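Long-range contact in D-glucosaminate-6-phosphate ammonia lyase (Salmonella typhimurium, PDB 7LCE), which belongs to the selenocysteine synthase-like family of pyridoxal-phosphate-dependent proteins and carries its cofactor covalently attached: residues Leu11-Asn16 / Glu350-Leu355. Sequence-based numbering, arbitrary orientation.
Sequences LKKVIN and EGEMAL
Lys13 and Glu352 form the one salt bridge between segment 11-16 and the first turn of helix 352-365. It is long: NZ of Lys13 lies 3.5 Å from OE2 of Glu352, and the hydrogen bond within it is weak. The lysine side chain starts with CG anti to the backbone N (chi1 173°). It stays extended as far as CE and bends only at the last torsion (chi4 59°), which brings NZ to the carboxylate. The other carboxylate oxygen, OE1, accepts a hydrogen bond from the backbone N of Ala349, three residues ahead of Glu352. That bond is the main polar tie of the carboxylate, and Lys13 adds a weak second one.

In the fold, strand 13-17 pairs in parallel with strand 327-331, and helix 352-365 is the last helix of the chain. Ile15 also touches Ile327 and Ile329 of the partner strand. Val14, pointing away from the helix, packs on Val45 of the second subunit.

The apolar contacts centre on Ile15. Its CD1 meets CB of Leu355 at 3.8 Å, the two side chains crossing at about a right angle. Its CG2 lies 3.8 Å from CB of Glu352, where the two side chains run past each other in opposite directions. CD1 of Leu355 also reaches CE of Lys13, at 4.1 Å, beside the salt bridge.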
loop_
_atom_site.group_PDB
_atom_site.type_symbol
_atom_site.label_atom_id
_atom_site.label_comp_id
_atom_site.label_asym_id
_atom_site.label_seq_id
_atom_site.Cartn_x
_atom_site.Cartn_y
_atom_site.Cartn_z
ATOM N N LEU A 11 -27.758 -16.138 48.796
ATOM C CA LEU A 11 -28.388 -15.188 47.895
ATOM C C LEU A 11 -29.867 -15.045 48.237
ATOM O O LEU A 11 -30.429 -15.808 49.027
ATOM C CB LEU A 11 -28.209 -15.631 46.437
ATOM C CG LEU A 11 -26.758 -15.893 46.018
ATOM C CD1 LEU A 11 -26.673 -16.340 44.568
ATOM C CD2 LEU A 11 -25.887 -14.672 46.255
ATOM N N LYS A 12 -30.494 -14.039 47.636
ATOM C CA LYS A 12 -31.887 -13.733 47.922
ATOM C C LYS A 12 -32.827 -14.660 47.164
ATOM O O LYS A 12 -32.554 -15.073 46.034
ATOM C CB LYS A 12 -32.210 -12.288 47.545
ATOM C CG LYS A 12 -31.316 -11.251 48.182
ATOM C CD LYS A 12 -31.614 -9.880 47.610
ATOM C CE LYS A 12 -32.203 -8.973 48.667
ATOM N NZ LYS A 12 -32.434 -7.599 48.143
ATOM N N LYS A 13 -33.948 -14.985 47.802
ATOM C CA LYS A 13 -35.039 -15.629 47.086
ATOM C C LYS A 13 -35.692 -14.611 46.161
ATOM O O LYS A 13 -36.072 -13.519 46.596
ATOM C CB LYS A 13 -36.061 -16.198 48.068
ATOM C CG LYS A 13 -37.312 -16.751 47.412
ATOM C CD LYS A 13 -38.259 -17.355 48.434
ATOM C CE LYS A 13 -39.537 -17.829 47.764
ATOM N NZ LYS A 13 -39.249 -18.851 46.717
ATOM N N VAL A 14 -35.823 -14.963 44.886
ATOM C CA VAL A 14 -36.315 -14.046 43.863
ATOM C C VAL A 14 -37.710 -14.478 43.438
ATOM O O VAL A 14 -37.953 -15.665 43.188
ATOM C CB VAL A 14 -35.365 -13.995 42.654
ATOM C CG1 VAL A 14 -35.911 -13.055 41.594
ATOM C CG2 VAL A 14 -33.973 -13.570 43.090
ATOM N N ILE A 15 -38.622 -13.512 43.350
ATOM C CA ILE A 15 -39.959 -13.724 42.812
ATOM C C ILE A 15 -40.074 -12.892 41.544
ATOM O O ILE A 15 -39.999 -11.658 41.596
ATOM C CB ILE A 15 -41.055 -13.339 43.816
ATOM C CG1 ILE A 15 -40.899 -14.131 45.112
ATOM C CG2 ILE A 15 -42.433 -13.574 43.212
ATOM C CD1 ILE A 15 -41.999 -13.864 46.114
ATOM N N ASN A 16 -40.271 -13.560 40.414
ATOM C CA ASN A 16 -40.273 -12.910 39.113
ATOM C C ASN A 16 -41.707 -12.635 38.691
ATOM O O ASN A 16 -42.500 -13.567 38.524
ATOM C CB ASN A 16 -39.568 -13.773 38.069
ATOM C CG ASN A 16 -39.331 -13.034 36.766
ATOM O OD1 ASN A 16 -40.010 -12.053 36.456
ATOM N ND2 ASN A 16 -38.364 -13.509 35.989
ATOM N N GLU A 350 -46.361 -21.088 42.472
ATOM C CA GLU A 350 -47.446 -21.262 43.426
ATOM C C GLU A 350 -47.011 -20.816 44.816
ATOM O O GLU A 350 -45.954 -21.222 45.310
ATOM C CB GLU A 350 -47.910 -22.717 43.445
ATOM C CG GLU A 350 -48.737 -23.099 42.228
ATOM C CD GLU A 350 -49.985 -22.249 42.084
ATOM O OE1 GLU A 350 -50.609 -21.920 43.115
ATOM O OE2 GLU A 350 -50.338 -21.899 40.938
ATOM N N GLY A 351 -47.839 -19.985 45.449
ATOM C CA GLY A 351 -47.565 -19.445 46.758
ATOM C C GLY A 351 -46.830 -18.119 46.748
ATOM O O GLY A 351 -46.972 -17.335 47.693
ATOM N N GLU A 352 -46.047 -17.850 45.702
ATOM C CA GLU A 352 -45.319 -16.588 45.629
ATOM C C GLU A 352 -46.262 -15.395 45.503
ATOM O O GLU A 352 -45.915 -14.289 45.930
ATOM C CB GLU A 352 -44.325 -16.633 44.467
ATOM C CG GLU A 352 -43.320 -17.775 44.585
ATOM C CD GLU A 352 -42.217 -17.714 43.547
ATOM O OE1 GLU A 352 -42.468 -17.209 42.432
ATOM O OE2 GLU A 352 -41.096 -18.178 43.848
ATOM N N MET A 353 -47.453 -15.594 44.932
ATOM C CA MET A 353 -48.422 -14.503 44.865
ATOM C C MET A 353 -48.795 -14.015 46.257
ATOM O O MET A 353 -48.906 -12.806 46.491
ATOM C CB MET A 353 -49.668 -14.938 44.096
ATOM C CG MET A 353 -49.555 -14.733 42.599
ATOM S SD MET A 353 -49.537 -12.973 42.202
ATOM C CE MET A 353 -49.069 -13.014 40.474
ATOM N N ALA A 354 -48.990 -14.942 47.197
ATOM C CA ALA A 354 -49.309 -14.545 48.562
ATOM C C ALA A 354 -48.160 -13.767 49.187
ATOM O O ALA A 354 -48.389 -12.852 49.987
ATOM C CB ALA A 354 -49.641 -15.774 49.405
ATOM N N LEU A 355 -46.921 -14.118 48.837
ATOM C CA LEU A 355 -45.766 -13.421 49.389
ATOM C C LEU A 355 -45.701 -11.979 48.897
ATOM O O LEU A 355 -45.327 -11.077 49.656
ATOM C CB LEU A 355 -44.488 -14.173 49.020
ATOM C CG LEU A 355 -44.405 -15.603 49.553
ATOM C CD1 LEU A 355 -43.165 -16.310 49.027
ATOM C CD2 LEU A 355 -44.422 -15.598 51.073
#